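Kinectin 1 (Kinesin receptor) (Legionella pneumophila, PDB 4MU6) is an effector of unknown biochemical function, represented here by its elongated, mostly helical N-terminal domain, and is probably held in a membrane through a region beyond this domain. Local coordinates at residues 5-14 against 247-258; 15-23 against 42-52. All coordinates share one frame; numbering follows the deposited sequence.

Contact 1. Residues 5-14 against 247-258; sequences LANCNIEELV and KCSDLIQEADQI
With CG1 of Ile-10 turned anti to the backbone N (chi1 -164°) and chi2 at 70°, CD1 reaches Leu-251 and Ala-255 on helix 227-273, while CG2 faces Glu-254. Leu-251 answers with its CG beside its backbone N, carried toward the N-terminal segment, where CD1 meets Leu-5 and CD2 Ile-10. The result is a knob-into-hole fit, Ile-10 seated among Leu-251, Glu-254, Ala-255 and Ile-258. Its CD1 lies 3.6 Å from Ala-255 CB and 3.4 Å from the carbonyl O of Leu-251. One turn on, Val-14 CG2 rests on the same Ala-255 CB at 3.6 Å and also meets Ile-258 CD1. At the other end, Leu-5 CD1 packs 3.9 Å from Cys-248 CB, and the aliphatic part of Lys-247 runs past Leu-5 and Ala-6, its CE 3.5 Å from Ala-6 CA. Helix 10-22 starts here: Asn-9 is its N-cap, OD1 accepting from Glu-12 N at 3.1 Å, with the donor above the carbonyl plane. The short helical segments cross at -62°. The contact between them is apolar packing, in which even Lys-247 and Glu-254 touch through or against carbon, so shape and burial rather than polar pairing join the N-terminal segment to this long helix.

Contact 2. Residues 15-23 against 42-52; sequences TEHIKQFLA and IPWIHSSVTAT
His-17 of helix 10-22 is the knob of a knob-into-hole contact with helix 43-105, its side chain lying among Ile-45, Ser-48, Val-49 and Thr-52 in the helical bundle near one end of this elongated domain. Its CB meets Val-49 CG2 at 3.7 Å and also touches Ile-45 CG2. From there chi1 of -74° sets CG beside the backbone N, where it too lies against Val-49 CG2; that methyl makes an off-centre CH-pi contact with the imidazole. Two hydroxyls lie at the ring edge, near its plane: Ser-48 OG at ND1, and Thr-52 OG1 beside CE1 and NE2. ND1 hydrogen-bonds Ser-48 OG at 2.5 Å, unusually short, so its exact length is best taken with caution; either atom could donate. Farther round the edge CE1 approaches Thr-52 OG1 at 3.3 Å. NE2, at the far end, is 3.4 Å from the same Thr-52 OG1. Ser-48 OG additionally binds a water at 2.8 Å, and this water reaches back weakly to His-17 O, so the serine is tied both to the ring and, through the water, to the backbone of the opposing helix.

One turn along, Phe-21 takes over with apolar contacts. Its ring receives Ile-45 CD1 over one face, 4.0 Å from the centroid, in a CH-pi contact, while Ile-45 CG2 turns toward Ile-18. The indole of Trp-44 meets the phenyl obliquely, the planes inclined at 45°. Leu-27, from the following loop, also touches Phe-21. At the rim of that phenyl, in its plane, Trp-44 CD1 lies 3.5 Å from Phe-21 CD2.

How the contacts relate
Helix 10-22 takes part in both contacts: its first turn, with the residues before it, packs on 247-258 in contact 1, and its later turns on 42-52 in contact 2, the centres about 12 Å apart. The third side of this three-helix arrangement closes directly between the partner segments, where Ala-255 CB lies 3.8 Å from Val-49 CG1 and Ile-252 O is 3.5 Å from His-46 CE1. Along the chain, the local closure of contact 2 is nested within the much longer loop closed by contact 1. Helix 10-22 packs on helix 43-105, close by in sequence, and on helix 227-273, more than 200 residues on. Both contacts lie well away from the chain's centre, on the same side of it.

Contact 1. Residues 5-14 against 247-258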
loop_
_atom_site.group_PDB
_atom_site.type_symbol
_atom_site.label_atom_id
_atom_site.label_comp_id
_atom_site.label_asym_id
_atom_site.label_seq_id
_atom_site.Cartn_x
_atom_site.Cartn_y
_atom_site.Cartn_z
ATOM N N LEU A 5 -14.011 12.672 -14.082
ATOM C CA LEU A 5 -13.779 14.091 -13.810
ATOM C C LEU A 5 -12.908 14.713 -14.890
ATOM O O LEU A 5 -13.226 15.777 -15.414
ATOM C CB LEU A 5 -13.136 14.316 -12.438
ATOM C CG LEU A 5 -13.957 14.079 -11.182
ATOM C CD1 LEU A 5 -13.232 14.661 -9.988
ATOM C CD2 LEU A 5 -15.369 14.663 -11.313
ATOM N N ALA A 6 -11.825 14.017 -15.232
ATOM C CA ALA A 6 -10.856 14.506 -16.203
ATOM C C ALA A 6 -11.448 14.680 -17.589
ATOM O O ALA A 6 -10.926 15.450 -18.394
ATOM C CB ALA A 6 -9.652 13.577 -16.264
ATOM N N ASN A 7 -12.533 13.964 -17.866
ATOM C CA ASN A 7 -13.159 14.003 -19.183
ATOM C C ASN A 7 -14.495 14.743 -19.196
ATOM O O ASN A 7 -15.243 14.676 -20.174
ATOM C CB ASN A 7 -13.327 12.586 -19.732
ATOM C CG ASN A 7 -11.999 11.932 -20.047
ATOM O OD1 ASN A 7 -11.212 12.455 -20.839
ATOM N ND2 ASN A 7 -11.725 10.795 -19.405
ATOM N N CYS A 8 -14.785 15.457 -18.114
ATOM C CA CYS A 8 -16.050 16.172 -18.001
ATOM C C CYS A 8 -16.039 17.475 -18.793
ATOM O O CYS A 8 -15.223 18.363 -18.538
ATOM C CB CYS A 8 -16.390 16.455 -16.534
ATOM S SG CYS A 8 -18.055 17.133 -16.255
ATOM N N ASN A 9 -16.939 17.564 -19.765
ATOM C CA ASN A 9 -17.254 18.820 -20.434
ATOM C C ASN A 9 -18.300 19.505 -19.580
ATOM O O ASN A 9 -19.459 19.132 -19.624
ATOM C CB ASN A 9 -17.852 18.536 -21.807
ATOM C CG ASN A 9 -18.042 19.796 -22.643
ATOM O OD1 ASN A 9 -18.487 20.836 -22.149
ATOM N ND2 ASN A 9 -17.696 19.704 -23.920
ATOM N N ILE A 10 -17.901 20.494 -18.793
ATOM C CA ILE A 10 -18.813 21.052 -17.799
ATOM C C ILE A 10 -20.042 21.733 -18.428
ATOM O O ILE A 10 -21.148 21.655 -17.891
ATOM C CB ILE A 10 -18.071 21.983 -16.804
ATOM C CG1 ILE A 10 -18.923 22.253 -15.563
ATOM C CG2 ILE A 10 -17.655 23.264 -17.474
ATOM C CD1 ILE A 10 -19.069 21.037 -14.669
ATOM N N GLU A 11 -19.853 22.368 -19.581
ATOM C CA GLU A 11 -20.939 23.065 -20.263
ATOM C C GLU A 11 -21.987 22.075 -20.752
ATOM O O GLU A 11 -23.193 22.287 -20.600
ATOM C CB GLU A 11 -20.396 23.877 -21.440
ATOM C CG GLU A 11 -21.452 24.678 -22.164
ATOM C CD GLU A 11 -20.863 25.666 -23.164
ATOM O OE1 GLU A 11 -19.827 26.302 -22.850
ATOM O OE2 GLU A 11 -21.441 25.804 -24.265
ATOM N N GLU A 12 -21.519 20.985 -21.340
ATOM C CA GLU A 12 -22.413 19.951 -21.837
ATOM C C GLU A 12 -23.167 19.250 -20.695
ATOM O O GLU A 12 -24.314 18.838 -20.861
ATOM C CB GLU A 12 -21.603 18.949 -22.647
ATOM C CG GLU A 12 -22.407 17.966 -23.441
ATOM C CD GLU A 12 -21.512 17.037 -24.228
ATOM O OE1 GLU A 12 -20.352 17.422 -24.491
ATOM O OE2 GLU A 12 -21.957 15.919 -24.569
ATOM N N LEU A 13 -22.531 19.125 -19.535
ATOM C CA LEU A 13 -23.194 18.491 -18.394
ATOM C C LEU A 13 -24.331 19.363 -17.866
ATOM O O LEU A 13 -25.451 18.888 -17.659
ATOM C CB LEU A 13 -22.201 18.185 -17.271
ATOM C CG LEU A 13 -22.802 17.555 -16.005
ATOM C CD1 LEU A 13 -23.452 16.238 -16.334
ATOM C CD2 LEU A 13 -21.739 17.349 -14.948
ATOM N N VAL A 14 -24.038 20.640 -17.649
ATOM C CA VAL A 14 -25.046 21.566 -17.145
ATOM C C VAL A 14 -26.222 21.652 -18.117
ATOM O O VAL A 14 -27.385 21.651 -17.703
ATOM C CB VAL A 14 -24.438 22.957 -16.880
ATOM C CG1 VAL A 14 -25.486 23.922 -16.345
ATOM C CG2 VAL A 14 -23.272 22.829 -15.884
ATOM N N LYS A 247 -10.399 18.803 -7.740
ATOM C CA LYS A 247 -10.864 18.846 -9.123
ATOM C C LYS A 247 -12.392 18.879 -9.187
ATOM O O LYS A 247 -12.999 19.584 -10.017
ATOM C CB LYS A 247 -10.321 17.634 -9.887
ATOM C CG LYS A 247 -10.657 17.645 -11.361
ATOM C CD LYS A 247 -9.992 16.490 -12.075
ATOM C CE LYS A 247 -10.088 16.651 -13.580
ATOM N NZ LYS A 247 -9.417 17.892 -14.092
ATOM N N CYS A 248 -13.004 18.116 -8.292
ATOM C CA CYS A 248 -14.449 18.070 -8.163
ATOM C C CYS A 248 -15.004 19.394 -7.636
ATOM O O CYS A 248 -16.023 19.883 -8.134
ATOM C CB CYS A 248 -14.854 16.932 -7.226
ATOM S SG CYS A 248 -16.636 16.741 -7.043
ATOM N N SER A 249 -14.345 19.967 -6.628
ATOM C CA SER A 249 -14.749 21.283 -6.138
ATOM C C SER A 249 -14.690 22.357 -7.229
ATOM O O SER A 249 -15.552 23.240 -7.284
ATOM C CB SER A 249 -13.910 21.719 -4.942
ATOM O OG SER A 249 -14.562 21.348 -3.744
ATOM N N ASP A 250 -13.685 22.273 -8.097
ATOM C CA ASP A 250 -13.516 23.271 -9.160
ATOM C C ASP A 250 -14.592 23.132 -10.232
ATOM O O ASP A 250 -15.095 24.124 -10.755
ATOM C CB ASP A 250 -12.137 23.146 -9.818
ATOM C CG ASP A 250 -11.012 23.611 -8.918
ATOM O OD1 ASP A 250 -11.298 24.242 -7.876
ATOM O OD2 ASP A 250 -9.838 23.355 -9.267
ATOM N N LEU A 251 -14.915 21.888 -10.568
ATOM C CA LEU A 251 -15.956 21.588 -11.545
ATOM C C LEU A 251 -17.330 22.037 -11.051
ATOM O O LEU A 251 -18.154 22.567 -11.812
ATOM C CB LEU A 251 -15.953 20.094 -11.863
ATOM C CG LEU A 251 -14.896 19.675 -12.891
ATOM C CD1 LEU A 251 -14.777 18.156 -12.991
ATOM C CD2 LEU A 251 -15.218 20.291 -14.257
ATOM N N ILE A 252 -17.576 21.845 -9.762
ATOM C CA ILE A 252 -18.810 22.330 -9.178
ATOM C C ILE A 252 -18.876 23.860 -9.254
ATOM O O ILE A 252 -19.900 24.425 -9.646
ATOM C CB ILE A 252 -18.997 21.819 -7.746
ATOM C CG1 ILE A 252 -19.239 20.303 -7.778
ATOM C CG2 ILE A 252 -20.185 22.515 -7.076
ATOM C CD1 ILE A 252 -18.920 19.612 -6.489
ATOM N N GLN A 253 -17.780 24.525 -8.902
ATOM C CA GLN A 253 -17.744 25.975 -8.969
ATOM C C GLN A 253 -17.938 26.475 -10.397
ATOM O O GLN A 253 -18.629 27.454 -10.615
ATOM C CB GLN A 253 -16.446 26.530 -8.374
ATOM C CG GLN A 253 -16.353 28.048 -8.421
ATOM C CD GLN A 253 -17.541 28.730 -7.762
ATOM O OE1 GLN A 253 -18.143 28.195 -6.826
ATOM N NE2 GLN A 253 -17.891 29.914 -8.254
ATOM N N GLU A 254 -17.334 25.794 -11.364
ATOM C CA GLU A 254 -17.506 26.146 -12.770
ATOM C C GLU A 254 -18.965 26.031 -13.218
ATOM O O GLU A 254 -19.539 26.967 -13.801
ATOM C CB GLU A 254 -16.637 25.255 -13.649
ATOM C CG GLU A 254 -16.086 25.964 -14.871
ATOM C CD GLU A 254 -14.936 25.209 -15.522
ATOM O OE1 GLU A 254 -14.227 24.459 -14.810
ATOM O OE2 GLU A 254 -14.742 25.375 -16.751
ATOM N N ALA A 255 -19.549 24.871 -12.957
ATOM C CA ALA A 255 -20.937 24.598 -13.276
ATOM C C ALA A 255 -21.852 25.621 -12.623
ATOM O O ALA A 255 -22.864 26.006 -13.204
ATOM C CB ALA A 255 -21.320 23.175 -12.827
ATOM N N ASP A 256 -21.502 26.042 -11.411
ATOM C CA ASP A 256 -22.226 27.104 -10.723
ATOM C C ASP A 256 -22.165 28.397 -11.535
ATOM O O ASP A 256 -23.175 29.071 -11.722
ATOM C CB ASP A 256 -21.619 27.342 -9.337
ATOM C CG ASP A 256 -22.265 28.506 -8.601
ATOM O OD1 ASP A 256 -21.968 29.681 -8.932
ATOM O OD2 ASP A 256 -23.062 28.242 -7.677
ATOM N N GLN A 257 -20.972 28.738 -12.013
ATOM C CA GLN A 257 -20.760 30.001 -12.725
ATOM C C GLN A 257 -21.585 30.129 -14.002
ATOM O O GLN A 257 -22.033 31.219 -14.354
ATOM C CB GLN A 257 -19.281 30.172 -13.071
ATOM C CG GLN A 257 -18.401 30.515 -11.896
ATOM C CD GLN A 257 -18.670 31.906 -11.366
ATOM O OE1 GLN A 257 -19.493 32.093 -10.465
ATOM N NE2 GLN A 257 -17.978 32.896 -11.925
ATOM N N ILE A 258 -21.784 29.012 -14.691
ATOM C CA ILE A 258 -22.399 29.044 -16.011
ATOM C C ILE A 258 -23.866 28.609 -16.025
ATOM O O ILE A 258 -24.503 28.645 -17.066
ATOM C CB ILE A 258 -21.628 28.148 -16.992
ATOM C CG1 ILE A 258 -21.740 26.683 -16.564
ATOM C CG2 ILE A 258 -20.168 28.588 -17.090
ATOM C CD1 ILE A 258 -21.174 25.708 -17.579
#

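Contact 2. Residues 15-23 against 42-52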
loop_
_atom_site.group_PDB
_atom_site.type_symbol
_atom_site.label_atom_id
_atom_site.label_comp_id
_atom_site.label_asym_id
_atom_site.label_seq_id
_atom_site.Cartn_x
_atom_site.Cartn_y
_atom_site.Cartn_z
ATOM N N THR A 15 -25.911 21.671 -19.408
ATOM C CA THR A 15 -26.934 21.764 -20.440
ATOM C C THR A 15 -27.869 20.565 -20.388
ATOM O O THR A 15 -29.093 20.711 -20.470
ATOM C CB THR A 15 -26.310 21.844 -21.845
ATOM O OG1 THR A 15 -25.545 23.047 -21.956
ATOM C CG2 THR A 15 -27.393 21.854 -22.907
ATOM N N GLU A 16 -27.279 19.382 -20.251
ATOM C CA GLU A 16 -28.056 18.157 -20.181
ATOM C C GLU A 16 -29.004 18.232 -18.997
ATOM O O GLU A 16 -30.173 17.870 -19.103
ATOM C CB GLU A 16 -27.141 16.947 -20.053
ATOM C CG GLU A 16 -27.869 15.608 -20.108
ATOM C CD GLU A 16 -26.997 14.437 -19.647
ATOM O OE1 GLU A 16 -26.981 13.395 -20.338
ATOM O OE2 GLU A 16 -26.332 14.554 -18.591
ATOM N N HIS A 17 -28.507 18.737 -17.874
ATOM C CA HIS A 17 -29.341 18.859 -16.683
ATOM C C HIS A 17 -30.389 19.978 -16.776
ATOM O O HIS A 17 -31.465 19.880 -16.188
ATOM C CB HIS A 17 -28.478 19.009 -15.436
ATOM C CG HIS A 17 -27.808 17.738 -15.022
ATOM N ND1 HIS A 17 -28.208 17.012 -13.923
ATOM C CD2 HIS A 17 -26.778 17.051 -15.574
ATOM C CE1 HIS A 17 -27.446 15.938 -13.807
ATOM N NE2 HIS A 17 -26.570 15.940 -14.795
ATOM N N ILE A 18 -30.068 21.043 -17.497
ATOM C CA ILE A 18 -31.063 22.081 -17.760
ATOM C C ILE A 18 -32.167 21.538 -18.652
ATOM O O ILE A 18 -33.346 21.744 -18.381
ATOM C CB ILE A 18 -30.443 23.297 -18.439
ATOM C CG1 ILE A 18 -29.565 24.043 -17.446
ATOM C CG2 ILE A 18 -31.537 24.235 -19.001
ATOM C CD1 ILE A 18 -28.652 25.023 -18.112
ATOM N N LYS A 19 -31.779 20.846 -19.720
ATOM C CA LYS A 19 -32.755 20.272 -20.637
ATOM C C LYS A 19 -33.692 19.299 -19.919
ATOM O O LYS A 19 -34.906 19.310 -20.148
ATOM C CB LYS A 19 -32.050 19.587 -21.811
ATOM C CG LYS A 19 -31.460 20.546 -22.844
ATOM C CD LYS A 19 -30.854 19.771 -23.995
ATOM C CE LYS A 19 -30.394 20.688 -25.103
ATOM N NZ LYS A 19 -30.495 20.004 -26.428
ATOM N N GLN A 20 -33.129 18.471 -19.039
ATOM C CA GLN A 20 -33.927 17.500 -18.299
ATOM C C GLN A 20 -34.959 18.207 -17.419
ATOM O O GLN A 20 -36.113 17.782 -17.321
ATOM C CB GLN A 20 -33.028 16.579 -17.467
ATOM C CG GLN A 20 -33.792 15.617 -16.584
ATOM C CD GLN A 20 -34.750 14.754 -17.375
ATOM O OE1 GLN A 20 -34.474 14.384 -18.519
ATOM N NE2 GLN A 20 -35.892 14.437 -16.777
ATOM N N PHE A 21 -34.535 19.303 -16.799
ATOM C CA PHE A 21 -35.415 20.109 -15.968
ATOM C C PHE A 21 -36.530 20.734 -16.808
ATOM O O PHE A 21 -37.698 20.705 -16.422
ATOM C CB PHE A 21 -34.580 21.191 -15.289
ATOM C CG PHE A 21 -35.369 22.130 -14.411
ATOM C CD1 PHE A 21 -35.926 23.293 -14.934
ATOM C CD2 PHE A 21 -35.515 21.876 -13.061
ATOM C CE1 PHE A 21 -36.626 24.171 -14.128
ATOM C CE2 PHE A 21 -36.216 22.749 -12.250
ATOM C CZ PHE A 21 -36.776 23.891 -12.784
ATOM N N LEU A 22 -36.165 21.295 -17.961
ATOM C CA LEU A 22 -37.141 21.940 -18.832
ATOM C C LEU A 22 -38.010 20.936 -19.601
ATOM O O LEU A 22 -38.907 21.330 -20.341
ATOM C CB LEU A 22 -36.458 22.943 -19.776
ATOM C CG LEU A 22 -35.888 24.182 -19.070
ATOM C CD1 LEU A 22 -35.001 25.036 -19.979
ATOM C CD2 LEU A 22 -37.006 25.025 -18.464
ATOM N N ALA A 23 -37.751 19.641 -19.422
ATOM C CA ALA A 23 -38.625 18.614 -19.985
ATOM C C ALA A 23 -39.954 18.626 -19.248
ATOM O O ALA A 23 -40.947 18.099 -19.730
ATOM C CB ALA A 23 -37.985 17.246 -19.891
ATOM N N ILE A 42 -29.961 27.872 -10.824
ATOM C CA ILE A 42 -31.242 27.269 -10.469
ATOM C C ILE A 42 -30.929 26.170 -9.452
ATOM O O ILE A 42 -30.121 25.282 -9.738
ATOM C CB ILE A 42 -31.973 26.650 -11.688
ATOM C CG1 ILE A 42 -32.025 27.632 -12.871
ATOM C CG2 ILE A 42 -33.363 26.141 -11.274
ATOM C CD1 ILE A 42 -32.410 29.047 -12.507
ATOM N N PRO A 43 -31.525 26.257 -8.251
ATOM C CA PRO A 43 -31.125 25.363 -7.157
ATOM C C PRO A 43 -31.387 23.899 -7.445
ATOM O O PRO A 43 -30.534 23.081 -7.115
ATOM C CB PRO A 43 -31.979 25.846 -5.976
ATOM C CG PRO A 43 -32.134 27.304 -6.238
ATOM C CD PRO A 43 -32.344 27.377 -7.753
ATOM N N TRP A 44 -32.531 23.567 -8.036
ATOM C CA TRP A 44 -32.796 22.169 -8.368
ATOM C C TRP A 44 -31.770 21.624 -9.360
ATOM O O TRP A 44 -31.327 20.487 -9.249
ATOM C CB TRP A 44 -34.203 21.989 -8.936
ATOM C CG TRP A 44 -34.515 20.548 -9.254
ATOM C CD1 TRP A 44 -34.305 19.899 -10.445
ATOM C CD2 TRP A 44 -35.072 19.576 -8.361
ATOM N NE1 TRP A 44 -34.707 18.586 -10.343
ATOM C CE2 TRP A 44 -35.184 18.364 -9.077
ATOM C CE3 TRP A 44 -35.481 19.612 -7.022
ATOM C CZ2 TRP A 44 -35.697 17.203 -8.503
ATOM C CZ3 TRP A 44 -35.993 18.452 -6.451
ATOM C CH2 TRP A 44 -36.091 17.264 -7.191
ATOM N N ILE A 45 -31.407 22.440 -10.337
ATOM C CA ILE A 45 -30.493 22.008 -11.384
ATOM C C ILE A 45 -29.052 21.914 -10.875
ATOM O O ILE A 45 -28.329 20.958 -11.174
ATOM C CB ILE A 45 -30.568 22.947 -12.604
ATOM C CG1 ILE A 45 -31.998 22.975 -13.150
ATOM C CG2 ILE A 45 -29.598 22.503 -13.684
ATOM C CD1 ILE A 45 -32.255 24.050 -14.228
ATOM N N HIS A 46 -28.633 22.905 -10.103
ATOM C CA HIS A 46 -27.287 22.872 -9.553
ATOM C C HIS A 46 -27.087 21.697 -8.593
ATOM O O HIS A 46 -26.001 21.114 -8.550
ATOM C CB HIS A 46 -26.909 24.178 -8.862
ATOM C CG HIS A 46 -25.447 24.269 -8.563
ATOM N ND1 HIS A 46 -24.485 24.094 -9.536
ATOM C CD2 HIS A 46 -24.780 24.457 -7.402
ATOM C CE1 HIS A 46 -23.288 24.196 -8.989
ATOM N NE2 HIS A 46 -23.439 24.421 -7.696
ATOM N N SER A 47 -28.134 21.351 -7.844
ATOM C CA SER A 47 -28.140 20.133 -7.037
ATOM C C SER A 47 -27.915 18.892 -7.884
ATOM O O SER A 47 -27.040 18.086 -7.566
ATOM C CB SER A 47 -29.443 19.983 -6.251
ATOM O OG SER A 47 -29.473 20.873 -5.153
ATOM N N SER A 48 -28.679 18.735 -8.967
ATOM C CA SER A 48 -28.516 17.538 -9.793
ATOM C C SER A 48 -27.143 17.449 -10.497
ATOM O O SER A 48 -26.576 16.359 -10.588
ATOM C CB SER A 48 -29.701 17.328 -10.759
ATOM O OG SER A 48 -29.535 17.999 -11.993
ATOM N N VAL A 49 -26.612 18.569 -10.992
ATOM C CA VAL A 49 -25.254 18.595 -11.552
ATOM C C VAL A 49 -24.239 18.226 -10.458
ATOM O O VAL A 49 -23.333 17.425 -10.678
ATOM C CB VAL A 49 -24.894 19.975 -12.111
ATOM C CG1 VAL A 49 -23.400 20.038 -12.504
ATOM C CG2 VAL A 49 -25.788 20.318 -13.292
ATOM N N THR A 50 -24.413 18.808 -9.274
ATOM C CA THR A 50 -23.514 18.556 -8.156
ATOM C C THR A 50 -23.494 17.079 -7.741
ATOM O O THR A 50 -22.427 16.551 -7.448
ATOM C CB THR A 50 -23.818 19.481 -6.944
ATOM O OG1 THR A 50 -23.626 20.851 -7.330
ATOM C CG2 THR A 50 -22.900 19.170 -5.744
ATOM N N ALA A 51 -24.653 16.413 -7.745
ATOM C CA ALA A 51 -24.720 14.986 -7.387
ATOM C C ALA A 51 -24.003 14.134 -8.428
ATOM O O ALA A 51 -23.245 13.216 -8.078
ATOM C CB ALA A 51 -26.194 14.499 -7.183
ATOM N N THR A 52 -24.229 14.450 -9.704
ATOM C CA THR A 52 -23.500 13.794 -10.787
ATOM C C THR A 52 -21.984 13.953 -10.633
ATOM O O THR A 52 -21.227 13.001 -10.827
ATOM C CB THR A 52 -23.913 14.331 -12.162
ATOM O OG1 THR A 52 -25.257 13.927 -12.453
ATOM C CG2 THR A 52 -22.968 13.805 -13.258
HETATM O O HOH W 1 -31.953 19.003 -12.958
#